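Local coordinates for protein tryptophan synthase alpha chain (Chlamydia trachomatis, PDB 6V82) that probably cleaves indoleglycerol phosphate to indole and glyceraldehyde 3-phosphate, the aldol half of the last step of tryptophan biosynthesis, at residues S96-L101 and I123-P128; T228-Q233 and T244-T249; E74-I79 and R110-A115; A127-G132 and G155-R160. All blocks are in the same frame, centred on the assembly; numbering follows the deposited sequence.

Contact 1: S96-L101 and I123-P128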
loop_
_atom_site.group_PDB
_atom_site.type_symbol
_atom_site.label_atom_id
_atom_site.label_comp_id
_atom_site.label_asym_id
_atom_site.label_seq_id
_atom_site.Cartn_x
_atom_site.Cartn_y
_atom_site.Cartn_z
ATOM N N SER A 96 39.806 4.424 -20.929
ATOM C CA SER A 96 39.437 4.273 -19.528
ATOM C C SER A 96 38.335 5.237 -19.131
ATOM O O SER A 96 38.140 6.297 -19.739
ATOM C CB SER A 96 40.651 4.490 -18.618
ATOM O OG SER A 96 40.274 4.513 -17.266
ATOM N N TYR A 97 37.635 4.858 -18.072
ATOM C CA TYR A 97 36.809 5.800 -17.342
ATOM C C TYR A 97 37.684 6.630 -16.405
ATOM O O TYR A 97 38.833 6.286 -16.123
ATOM C CB TYR A 97 35.699 5.057 -16.590
ATOM C CG TYR A 97 34.636 4.634 -17.561
ATOM C CD1 TYR A 97 34.846 3.561 -18.422
ATOM C CD2 TYR A 97 33.461 5.348 -17.680
ATOM C CE1 TYR A 97 33.891 3.191 -19.339
ATOM C CE2 TYR A 97 32.495 4.986 -18.605
ATOM C CZ TYR A 97 32.721 3.906 -19.427
ATOM O OH TYR A 97 31.773 3.531 -20.341
ATOM N N TYR A 98 37.137 7.754 -15.946
ATOM C CA TYR A 98 37.969 8.714 -15.239
ATOM C C TYR A 98 38.415 8.173 -13.891
ATOM O O TYR A 98 39.582 8.327 -13.514
ATOM C CB TYR A 98 37.221 10.029 -15.061
ATOM C CG TYR A 98 38.095 11.120 -14.491
ATOM C CD1 TYR A 98 39.485 11.096 -14.648
ATOM C CD2 TYR A 98 37.537 12.168 -13.775
ATOM C CE1 TYR A 98 40.299 12.108 -14.101
ATOM C CE2 TYR A 98 38.325 13.168 -13.240
ATOM C CZ TYR A 98 39.700 13.141 -13.403
ATOM O OH TYR A 98 40.440 14.163 -12.860
ATOM N N ASN A 99 37.506 7.531 -13.155
ATOM C CA ASN A 99 37.773 7.246 -11.745
ATOM C C ASN A 99 38.980 6.339 -11.510
ATOM O O ASN A 99 39.781 6.647 -10.610
ATOM C CB ASN A 99 36.524 6.672 -11.079
ATOM C CG ASN A 99 36.607 6.750 -9.576
ATOM O OD1 ASN A 99 36.712 7.844 -9.014
ATOM N ND2 ASN A 99 36.582 5.596 -8.907
ATOM N N PRO A 100 39.176 5.232 -12.237
ATOM C CA PRO A 100 40.390 4.434 -11.994
ATOM C C PRO A 100 41.684 5.221 -12.184
ATOM O O PRO A 100 42.706 4.857 -11.585
ATOM C CB PRO A 100 40.262 3.290 -13.010
ATOM C CG PRO A 100 38.784 3.180 -13.228
ATOM C CD PRO A 100 38.315 4.595 -13.247
ATOM N N LEU A 101 41.677 6.281 -13.000
ATOM C CA LEU A 101 42.864 7.116 -13.123
ATOM C C LEU A 101 42.856 8.248 -12.110
ATOM O O LEU A 101 43.911 8.593 -11.568
ATOM C CB LEU A 101 42.999 7.661 -14.550
ATOM C CG LEU A 101 43.231 6.549 -15.589
ATOM C CD1 LEU A 101 43.074 7.028 -17.023
ATOM C CD2 LEU A 101 44.614 5.952 -15.399
ATOM N N ILE A 123 36.788 8.582 -21.430
ATOM C CA ILE A 123 35.523 8.698 -22.160
ATOM C C ILE A 123 34.530 9.592 -21.426
ATOM O O ILE A 123 33.661 10.206 -22.059
ATOM C CB ILE A 123 34.931 7.301 -22.440
ATOM C CG1 ILE A 123 33.776 7.393 -23.442
ATOM C CG2 ILE A 123 34.457 6.642 -21.163
ATOM C CD1 ILE A 123 34.208 7.764 -24.847
ATOM N N ASP A 124 34.644 9.711 -20.098
ATOM C CA ASP A 124 33.723 10.525 -19.310
ATOM C C ASP A 124 34.399 11.742 -18.683
ATOM O O ASP A 124 33.875 12.299 -17.713
ATOM C CB ASP A 124 33.038 9.683 -18.223
ATOM C CG ASP A 124 34.030 9.060 -17.243
ATOM O OD1 ASP A 124 35.214 8.854 -17.624
ATOM O OD2 ASP A 124 33.626 8.780 -16.090
ATOM N N LEU A 125 35.546 12.175 -19.216
ATOM C CA LEU A 125 36.185 13.423 -18.791
ATOM C C LEU A 125 36.236 14.379 -19.971
ATOM O O LEU A 125 37.205 14.370 -20.743
ATOM C CB LEU A 125 37.588 13.179 -18.241
ATOM C CG LEU A 125 38.288 14.430 -17.697
ATOM C CD1 LEU A 125 37.578 14.970 -16.470
ATOM C CD2 LEU A 125 39.741 14.134 -17.394
ATOM N N PRO A 126 35.221 15.216 -20.157
ATOM C CA PRO A 126 35.264 16.182 -21.262
ATOM C C PRO A 126 36.247 17.319 -20.990
ATOM O O PRO A 126 36.523 17.678 -19.841
ATOM C CB PRO A 126 33.819 16.696 -21.336
ATOM C CG PRO A 126 33.283 16.498 -19.961
ATOM C CD PRO A 126 33.936 15.252 -19.432
ATOM N N ALA A 127 36.782 17.879 -22.073
ATOM C CA ALA A 127 37.616 19.067 -21.972
ATOM C C ALA A 127 36.836 20.177 -21.278
ATOM O O ALA A 127 35.616 20.262 -21.420
ATOM C CB ALA A 127 38.063 19.539 -23.355
ATOM N N PRO A 128 37.504 21.030 -20.510
ATOM C CA PRO A 128 36.769 22.020 -19.717
ATOM C C PRO A 128 35.988 22.974 -20.607
ATOM O O PRO A 128 36.364 23.249 -21.750
ATOM C CB PRO A 128 37.870 22.742 -18.934
ATOM C CG PRO A 128 39.019 21.778 -18.911
ATOM C CD PRO A 128 38.950 21.067 -20.237
HETATM O O HOH W 1 34.545 7.526 -13.821
#
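D124 reaches across to the backbone of Y97 and Y98; its CB leaves the main chain toward 96-101, with CG set between the backbone N and the carbonyl carbon. CG comes within 3.8 Å of CD2 of the Y97 ring; carboxylate and ring planes stand 63° apart. From there the two oxygens part company. OD1 takes a weak, bent hydrogen bond from Y98 N, the N-to-O distance being 2.8 Å but the angle at the hydrogen 130°. OD2 instead donates nothing and accepts from a water, which in turn accepts from N99 N, so one carboxylate meets two successive amides, Y98 N and N99 N, where helix 98-102 sets off, one directly and one through solvent. These segments follow the neighbouring parallel strands 92-96 and 119-122 of a TIM barrel, and the pairing of those strands runs on into the loop: I123 N donates to S96 O at 3.1 Å. Beside D124, I123 lays CG2 over the centre of the Y97 ring, 3.6 Å from the centroid, a CH-pi contact. The hydroxyl of that tyrosine is hydrogen-bonded to D55, predicted to be a proton acceptor of the active site, and to A54 N. One residue further on, the Y98 ring swings out on the side away from its backbone N (chi1 -173°), which brings it to L125; CD1 of L125 sits over one face, displaced toward the rim, 3.8 Å from CE2 of Y98. The OH of Y98 bonds to a polar side chain of another protein's chain.

Contact 2: T228-Q233 and T244-T249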
loop_
_atom_site.group_PDB
_atom_site.type_symbol
_atom_site.label_atom_id
_atom_site.label_comp_id
_atom_site.label_asym_id
_atom_site.label_seq_id
_atom_site.Cartn_x
_atom_site.Cartn_y
_atom_site.Cartn_z
ATOM N N THR A 228 33.934 -3.723 -31.093
ATOM C CA THR A 228 33.241 -4.903 -30.580
ATOM C C THR A 228 33.793 -6.225 -31.122
ATOM O O THR A 228 33.922 -7.194 -30.362
ATOM C CB THR A 228 31.744 -4.803 -30.905
ATOM O OG1 THR A 228 31.154 -3.741 -30.143
ATOM C CG2 THR A 228 31.013 -6.101 -30.590
ATOM N N ALA A 229 34.150 -6.283 -32.412
ATOM C CA ALA A 229 34.287 -7.577 -33.084
ATOM C C ALA A 229 35.318 -8.472 -32.402
ATOM O O ALA A 229 35.057 -9.661 -32.180
ATOM C CB ALA A 229 34.637 -7.374 -34.561
ATOM N N PHE A 230 36.485 -7.916 -32.050
ATOM C CA PHE A 230 37.545 -8.705 -31.425
ATOM C C PHE A 230 37.104 -9.250 -30.070
ATOM O O PHE A 230 37.270 -10.442 -29.784
ATOM C CB PHE A 230 38.812 -7.859 -31.278
ATOM C CG PHE A 230 39.437 -7.460 -32.594
ATOM C CD1 PHE A 230 39.563 -8.378 -33.625
ATOM C CD2 PHE A 230 39.889 -6.163 -32.798
ATOM C CE1 PHE A 230 40.137 -8.008 -34.838
ATOM C CE2 PHE A 230 40.463 -5.790 -34.006
ATOM C CZ PHE A 230 40.583 -6.714 -35.029
ATOM N N VAL A 231 36.542 -8.386 -29.219
ATOM C CA VAL A 231 36.052 -8.830 -27.915
ATOM C C VAL A 231 35.015 -9.932 -28.091
ATOM O O VAL A 231 35.072 -10.984 -27.440
ATOM C CB VAL A 231 35.481 -7.638 -27.122
ATOM C CG1 VAL A 231 34.655 -8.117 -25.927
ATOM C CG2 VAL A 231 36.603 -6.724 -26.665
ATOM N N HIS A 232 34.061 -9.711 -28.988
ATOM C CA HIS A 232 33.018 -10.703 -29.213
ATOM C C HIS A 232 33.613 -12.029 -29.676
ATOM O O HIS A 232 33.145 -13.102 -29.278
ATOM C CB HIS A 232 32.017 -10.170 -30.232
ATOM C CG HIS A 232 30.980 -11.164 -30.630
ATOM N ND1 HIS A 232 29.794 -11.314 -29.944
ATOM C CD2 HIS A 232 30.950 -12.064 -31.639
ATOM C CE1 HIS A 232 29.075 -12.262 -30.517
ATOM N NE2 HIS A 232 29.754 -12.734 -31.548
ATOM N N GLN A 233 34.660 -11.972 -30.500
ATOM C CA GLN A 233 35.280 -13.196 -30.989
ATOM C C GLN A 233 35.927 -13.992 -29.857
ATOM O O GLN A 233 35.896 -15.229 -29.881
ATOM C CB GLN A 233 36.296 -12.863 -32.089
ATOM C CG GLN A 233 37.095 -14.050 -32.614
ATOM C CD GLN A 233 36.216 -15.226 -33.046
ATOM O OE1 GLN A 233 35.078 -15.046 -33.479
ATOM N NE2 GLN A 233 36.750 -16.438 -32.924
ATOM N N THR A 244 43.801 -13.010 -35.124
ATOM C CA THR A 244 44.602 -12.683 -36.294
ATOM C C THR A 244 43.765 -12.793 -37.564
ATOM O O THR A 244 43.687 -11.845 -38.356
ATOM C CB THR A 244 45.819 -13.607 -36.362
ATOM O OG1 THR A 244 46.554 -13.511 -35.136
ATOM C CG2 THR A 244 46.715 -13.227 -37.532
ATOM N N ALA A 245 43.093 -13.937 -37.743
ATOM C CA ALA A 245 42.275 -14.167 -38.931
ATOM C C ALA A 245 41.172 -13.126 -39.065
ATOM O O ALA A 245 40.933 -12.605 -40.161
ATOM C CB ALA A 245 41.677 -15.570 -38.884
ATOM N N LEU A 246 40.489 -12.810 -37.964
ATOM C CA LEU A 246 39.402 -11.836 -38.022
ATOM C C LEU A 246 39.912 -10.463 -38.446
ATOM O O LEU A 246 39.277 -9.785 -39.265
ATOM C CB LEU A 246 38.701 -11.750 -36.665
ATOM C CG LEU A 246 37.546 -10.753 -36.583
ATOM C CD1 LEU A 246 36.537 -11.035 -37.689
ATOM C CD2 LEU A 246 36.877 -10.798 -35.213
ATOM N N ALA A 247 41.052 -10.036 -37.892
ATOM C CA ALA A 247 41.672 -8.784 -38.310
ATOM C C ALA A 247 41.915 -8.770 -39.812
ATOM O O ALA A 247 41.620 -7.782 -40.497
ATOM C CB ALA A 247 42.989 -8.582 -37.564
ATOM N N GLN A 248 42.454 -9.870 -40.341
ATOM C CA GLN A 248 42.854 -9.905 -41.741
ATOM C C GLN A 248 41.658 -9.766 -42.670
ATOM O O GLN A 248 41.787 -9.180 -43.750
ATOM C CB GLN A 248 43.625 -11.195 -42.034
ATOM C CG GLN A 248 44.963 -11.297 -41.291
ATOM C CD GLN A 248 45.631 -12.665 -41.427
ATOM O OE1 GLN A 248 44.972 -13.679 -41.669
ATOM N NE2 GLN A 248 46.947 -12.694 -41.272
ATOM N N THR A 249 40.489 -10.284 -42.270
ATOM C CA THR A 249 39.292 -10.169 -43.100
ATOM C C THR A 249 38.613 -8.808 -42.974
ATOM O O THR A 249 37.901 -8.406 -43.901
ATOM C CB THR A 249 38.277 -11.273 -42.759
ATOM O OG1 THR A 249 37.813 -11.102 -41.423
ATOM C CG2 THR A 249 38.895 -12.651 -42.874
#
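L246 pushes its CD2 methyl into the side of helix 229-236, where it overlaps A229, F230 and Q233 together. The tightest of these approaches is to the backbone, 3.7 Å from CD2 of L246 to A229 O; CB of Q233 follows at 3.8 Å from the same methyl, and A229 CB lies a little beyond. With its CG anti to the backbone N (chi1 179°), L246 extends straight from its helix toward the other. F230 comes back the opposite way: its ring crosses the leucine at a slant, CD1 being 3.9 Å from L246 CD2, while its far edge runs on to A247. There A247 N lies at the ring edge, near its plane, 3.8 Å from CE1 of F230, and CZ is 4.0 Å from A247 CB. The short helical segments run roughly antiparallel, 149° between directions and 10.4 Å apart at closest approach, as the last two helices of the barrel, 229-236 and 241-250. Q233 bonds through NE2 to T242 OG1, earlier on helix 241-250, while its CB rests on the leucine. Between the segments the contact is thus van der Waals, without directional bonds; a polar tie of the helices here is the Q233-T242 bond.

Contact 3: E74-I79 and R110-A115; sequences ETLLEI and RRLKDA
The carboxylate of E74 is gripped by two nitrogens of R111, end-on, NH2 to OE1 and NH1 to OE2, each at 2.9 Å. Both bonds are nearly straight, and each oxygen offers its syn lone pair. Carboxylate and guanidinium lie only 9° from coplanar, the arrangement of a bidentate, end-on salt bridge. Both side chains bend to reach it: E74 folds at chi2 (-57°) so that its end comes nearer the other helix, and R111 folds at its third torsion to bring its two terminal nitrogens round to face the acid. Two bonds in one plane hold the guanidinium flat against the carboxylate and fix its rotation. L77 supplies the floor of this pair. Its CD1 lies over the centre of one guanidinium face, 3.3 Å from CZ of R111, so that the charged plane rests on a methyl while its edge meets the acid. The other branch of the leucine, CD2, turns inward to CD2 of L112 at 3.7 Å and to A115 CB at 4.1 Å, near the closest approach of the two backbones. L76 adds a looser apolar touch to L112, and Y108 of helix 106-115 backs both L76 and L77. Polar grip thus lies toward the outside and leucine packing inside. The segments of helices 73-84 and 106-115 run 20° from parallel, 9.8 Å apart: these helices precede the adjacent parallel strands 92-96 and 119-122, the side-by-side helix arrangement of a TIM barrel's outer layer.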
loop_
_atom_site.group_PDB
_atom_site.type_symbol
_atom_site.label_atom_id
_atom_site.label_comp_id
_atom_site.label_asym_id
_atom_site.label_seq_id
_atom_site.Cartn_x
_atom_site.Cartn_y
_atom_site.Cartn_z
ATOM N N GLU A 74 47.963 -2.557 -11.263
ATOM C CA GLU A 74 49.288 -3.156 -11.347
ATOM C C GLU A 74 49.399 -4.204 -12.455
ATOM O O GLU A 74 50.402 -4.215 -13.180
ATOM C CB GLU A 74 49.672 -3.777 -9.998
ATOM C CG GLU A 74 49.975 -2.762 -8.892
ATOM C CD GLU A 74 51.088 -1.777 -9.255
ATOM O OE1 GLU A 74 52.188 -2.215 -9.681
ATOM O OE2 GLU A 74 50.862 -0.557 -9.116
ATOM N N THR A 75 48.411 -5.105 -12.610
ATOM C CA THR A 75 48.539 -6.092 -13.680
ATOM C C THR A 75 48.318 -5.467 -15.048
ATOM O O THR A 75 48.764 -6.029 -16.053
ATOM C CB THR A 75 47.577 -7.273 -13.506
ATOM O OG1 THR A 75 46.231 -6.837 -13.735
ATOM C CG2 THR A 75 47.694 -7.887 -12.131
ATOM N N LEU A 76 47.642 -4.319 -15.105
ATOM C CA LEU A 76 47.568 -3.562 -16.350
ATOM C C LEU A 76 48.964 -3.155 -16.820
ATOM O O LEU A 76 49.276 -3.254 -18.013
ATOM C CB LEU A 76 46.670 -2.341 -16.162
ATOM C CG LEU A 76 46.607 -1.335 -17.321
ATOM C CD1 LEU A 76 45.900 -1.899 -18.550
ATOM C CD2 LEU A 76 45.914 -0.077 -16.856
ATOM N N LEU A 77 49.827 -2.731 -15.887
ATOM C CA LEU A 77 51.222 -2.467 -16.225
ATOM C C LEU A 77 51.915 -3.725 -16.727
ATOM O O LEU A 77 52.674 -3.666 -17.702
ATOM C CB LEU A 77 51.966 -1.888 -15.018
ATOM C CG LEU A 77 51.507 -0.495 -14.572
ATOM C CD1 LEU A 77 52.334 -0.029 -13.396
ATOM C CD2 LEU A 77 51.595 0.502 -15.715
ATOM N N GLU A 78 51.680 -4.871 -16.073
ATOM C CA GLU A 78 52.224 -6.136 -16.573
ATOM C C GLU A 78 51.781 -6.402 -18.001
ATOM O O GLU A 78 52.571 -6.879 -18.825
ATOM C CB GLU A 78 51.759 -7.307 -15.726
ATOM C CG GLU A 78 52.351 -7.481 -14.386
ATOM C CD GLU A 78 51.902 -8.807 -13.803
ATOM O OE1 GLU A 78 52.035 -9.842 -14.511
ATOM O OE2 GLU A 78 51.381 -8.802 -12.663
ATOM N N ILE A 79 50.497 -6.156 -18.288
ATOM C CA ILE A 79 49.961 -6.411 -19.619
ATOM C C ILE A 79 50.662 -5.536 -20.647
ATOM O O ILE A 79 51.114 -6.016 -21.693
ATOM C CB ILE A 79 48.444 -6.175 -19.635
ATOM C CG1 ILE A 79 47.734 -7.307 -18.903
ATOM C CG2 ILE A 79 47.949 -6.040 -21.073
ATOM C CD1 ILE A 79 46.300 -7.018 -18.653
ATOM N N ARG A 110 53.289 8.350 -15.099
ATOM C CA ARG A 110 54.655 8.116 -15.550
ATOM C C ARG A 110 54.937 6.631 -15.718
ATOM O O ARG A 110 55.569 6.225 -16.701
ATOM C CB ARG A 110 55.657 8.737 -14.575
ATOM C CG ARG A 110 55.795 10.238 -14.739
ATOM C CD ARG A 110 56.912 10.799 -13.892
ATOM N NE ARG A 110 56.568 10.731 -12.480
ATOM C CZ ARG A 110 56.287 11.791 -11.738
ATOM N NH1 ARG A 110 55.972 11.636 -10.454
ATOM N NH2 ARG A 110 56.338 13.004 -12.284
ATOM N N ARG A 111 54.471 5.803 -14.778
ATOM C CA ARG A 111 54.682 4.365 -14.915
ATOM C C ARG A 111 53.971 3.815 -16.147
ATOM O O ARG A 111 54.488 2.905 -16.807
ATOM C CB ARG A 111 54.233 3.640 -13.639
ATOM C CG ARG A 111 55.095 3.961 -12.405
ATOM C CD ARG A 111 54.505 3.351 -11.122
ATOM N NE ARG A 111 54.745 1.910 -11.059
ATOM C CZ ARG A 111 53.875 1.005 -10.607
ATOM N NH1 ARG A 111 52.663 1.379 -10.181
ATOM N NH2 ARG A 111 54.216 -0.288 -10.604
ATOM N N LEU A 112 52.806 4.366 -16.495
ATOM C CA LEU A 112 52.124 3.941 -17.717
ATOM C C LEU A 112 52.952 4.281 -18.952
ATOM O O LEU A 112 53.165 3.434 -19.831
ATOM C CB LEU A 112 50.752 4.601 -17.809
ATOM C CG LEU A 112 49.600 4.070 -16.966
ATOM C CD1 LEU A 112 48.461 5.085 -17.029
ATOM C CD2 LEU A 112 49.144 2.708 -17.468
ATOM N N LYS A 113 53.408 5.535 -19.039
ATOM C CA LYS A 113 54.239 5.964 -20.155
ATOM C C LYS A 113 55.472 5.083 -20.280
ATOM O O LYS A 113 55.814 4.620 -21.376
ATOM C CB LYS A 113 54.642 7.425 -19.967
ATOM C CG LYS A 113 55.690 7.898 -20.949
ATOM C CD LYS A 113 55.190 9.037 -21.830
ATOM C CE LYS A 113 56.037 9.189 -23.082
ATOM N NZ LYS A 113 55.814 7.999 -23.965
ATOM N N ASP A 114 56.145 4.826 -19.156
ATOM C CA ASP A 114 57.334 3.979 -19.173
ATOM C C ASP A 114 57.008 2.554 -19.586
ATOM O O ASP A 114 57.841 1.890 -20.206
ATOM C CB ASP A 114 58.007 3.990 -17.805
ATOM C CG ASP A 114 58.615 5.344 -17.471
ATOM O OD1 ASP A 114 58.588 6.244 -18.346
ATOM O OD2 ASP A 114 59.115 5.515 -16.332
ATOM N N ALA A 115 55.800 2.068 -19.282
ATOM C CA ALA A 115 55.480 0.689 -19.633
ATOM C C ALA A 115 55.240 0.529 -21.132
ATOM O O ALA A 115 55.430 -0.568 -21.676
ATOM C CB ALA A 115 54.268 0.214 -18.836
#

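Contact 4: A127-G132 and G155-R160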
loop_
_atom_site.group_PDB
_atom_site.type_symbol
_atom_site.label_atom_id
_atom_site.label_comp_id
_atom_site.label_asym_id
_atom_site.label_seq_id
_atom_site.Cartn_x
_atom_site.Cartn_y
_atom_site.Cartn_z
ATOM N N ALA A 127 36.782 17.879 -22.073
ATOM C CA ALA A 127 37.616 19.067 -21.972
ATOM C C ALA A 127 36.836 20.177 -21.278
ATOM O O ALA A 127 35.616 20.262 -21.420
ATOM C CB ALA A 127 38.063 19.539 -23.355
ATOM N N PRO A 128 37.504 21.030 -20.510
ATOM C CA PRO A 128 36.769 22.020 -19.717
ATOM C C PRO A 128 35.988 22.974 -20.607
ATOM O O PRO A 128 36.364 23.249 -21.750
ATOM C CB PRO A 128 37.870 22.742 -18.934
ATOM C CG PRO A 128 39.019 21.778 -18.911
ATOM C CD PRO A 128 38.950 21.067 -20.237
ATOM N N LEU A 129 34.873 23.469 -20.069
ATOM C CA LEU A 129 33.985 24.294 -20.877
ATOM C C LEU A 129 34.459 25.743 -20.950
ATOM O O LEU A 129 34.468 26.334 -22.035
ATOM C CB LEU A 129 32.559 24.207 -20.335
ATOM C CG LEU A 129 31.466 24.751 -21.256
ATOM C CD1 LEU A 129 31.792 24.476 -22.721
ATOM C CD2 LEU A 129 30.117 24.146 -20.885
ATOM N N SER A 130 34.864 26.333 -19.826
ATOM C CA SER A 130 35.331 27.715 -19.851
ATOM C C SER A 130 36.703 27.806 -20.499
ATOM O O SER A 130 37.565 26.951 -20.285
ATOM C CB SER A 130 35.399 28.300 -18.440
ATOM O OG SER A 130 35.970 29.603 -18.464
ATOM N N HIS A 131 36.909 28.865 -21.285
ATOM C CA HIS A 131 38.202 29.049 -21.936
ATOM C C HIS A 131 39.331 29.155 -20.921
ATOM O O HIS A 131 40.476 28.801 -21.224
ATOM C CB HIS A 131 38.180 30.292 -22.823
ATOM C CG HIS A 131 36.995 30.371 -23.732
ATOM N ND1 HIS A 131 35.954 31.251 -23.522
ATOM C CD2 HIS A 131 36.688 29.687 -24.859
ATOM C CE1 HIS A 131 35.056 31.104 -24.479
ATOM N NE2 HIS A 131 35.477 30.162 -25.305
ATOM N N GLY A 132 39.033 29.635 -19.716
ATOM C CA GLY A 132 40.038 29.753 -18.682
ATOM C C GLY A 132 40.272 28.463 -17.926
ATOM O O GLY A 132 41.413 28.003 -17.821
ATOM N N GLY A 155 28.122 19.050 -32.998
ATOM C CA GLY A 155 27.655 20.104 -32.131
ATOM C C GLY A 155 28.642 20.581 -31.094
ATOM O O GLY A 155 28.231 21.234 -30.131
ATOM N N THR A 156 29.929 20.273 -31.245
ATOM C CA THR A 156 30.918 20.780 -30.307
ATOM C C THR A 156 30.888 22.306 -30.292
ATOM O O THR A 156 31.041 22.959 -31.334
ATOM C CB THR A 156 32.308 20.260 -30.665
ATOM O OG1 THR A 156 32.435 18.899 -30.229
ATOM C CG2 THR A 156 33.381 21.086 -29.980
ATOM N N THR A 157 30.644 22.867 -29.110
ATOM C CA THR A 157 30.581 24.313 -28.985
ATOM C C THR A 157 31.961 24.908 -29.269
ATOM O O THR A 157 32.986 24.282 -28.962
ATOM C CB THR A 157 30.086 24.729 -27.587
ATOM O OG1 THR A 157 31.192 24.895 -26.692
ATOM C CG2 THR A 157 29.141 23.684 -27.005
ATOM N N PRO A 158 32.023 26.086 -29.891
ATOM C CA PRO A 158 33.327 26.735 -30.104
ATOM C C PRO A 158 34.165 26.848 -28.837
ATOM O O PRO A 158 35.398 26.810 -28.919
ATOM C CB PRO A 158 32.942 28.115 -30.660
ATOM C CG PRO A 158 31.447 28.255 -30.415
ATOM C CD PRO A 158 30.909 26.869 -30.444
ATOM N N GLU A 159 33.521 26.972 -27.667
ATOM C CA GLU A 159 34.234 27.007 -26.388
ATOM C C GLU A 159 35.055 25.739 -26.167
ATOM O O GLU A 159 36.160 25.790 -25.607
ATOM C CB GLU A 159 33.241 27.189 -25.236
ATOM C CG GLU A 159 32.737 28.602 -25.022
ATOM C CD GLU A 159 31.885 29.107 -26.164
ATOM O OE1 GLU A 159 30.971 28.372 -26.596
ATOM O OE2 GLU A 159 32.132 30.238 -26.633
ATOM N N ARG A 160 34.509 24.587 -26.560
ATOM C CA ARG A 160 35.282 23.351 -26.527
ATOM C C ARG A 160 36.413 23.410 -27.539
ATOM O O ARG A 160 37.584 23.236 -27.185
ATOM C CB ARG A 160 34.385 22.150 -26.825
ATOM C CG ARG A 160 32.914 22.364 -26.578
ATOM C CD ARG A 160 32.603 22.016 -25.169
ATOM N NE ARG A 160 33.362 20.837 -24.791
ATOM C CZ ARG A 160 33.345 20.316 -23.580
ATOM N NH1 ARG A 160 34.066 19.237 -23.324
ATOM N NH2 ARG A 160 32.602 20.876 -22.630
#
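The N-terminal turn of helix 158-167, one of the helices round the barrel, is met here by the loop that leaves strand 119-122. T157 stands at the helix N-cap and takes a weak capping bond from R160 N. R160 then bends at chi2 and chi3, folding its guanidinium back over A127: the carbonyl oxygen A127 O lies above one face, 3.1 Å from CZ of R160. NH1 of R160 is nearer still to that oxygen, but the angle is too poor for a hydrogen bond. L129 reaches across the same arginine, its CD1 3.6 Å from R160 CD, and its CB is 4.0 Å from R160 NH2. Further along the loop, L129 O approaches E159 CB at 3.5 Å. H131 meets E159 obliquely, the imidazole and carboxylate planes 68° apart, with NE2 of H131 3.2 Å from E159 CG. Crystal packing also touches H131 and may influence its placement. P126 packs on R160, and residues of another protein's chain touch L129, T157 and R160. Since R160 and E159 meet the loop mostly through carbons and the guanidinium face, van der Waals contact holds it; the A127 carbonyl may ease the arginine's charge, without a directed bond.

In the fold
From the N terminus, contact 3 opens first, on helix 73-84, and contact 1 opens next, just after strand 92-96. Contact 3 then closes on helix 106-115 before contact 1 closes beyond strand 119-122, so the two cross; they also touch, L101 packing on L112. Contact 4 starts where contact 1 ends, the two sharing A127 and P128, and closes at the start of helix 158-167. Contact 2 follows much later, closing a short hairpin of helices 229-236 and 241-250 near the C terminus, its centre about 27 Å from that of contact 1. Together they tie successive strand-helix units from the second strand to the fifth, and separately the C-terminal helices.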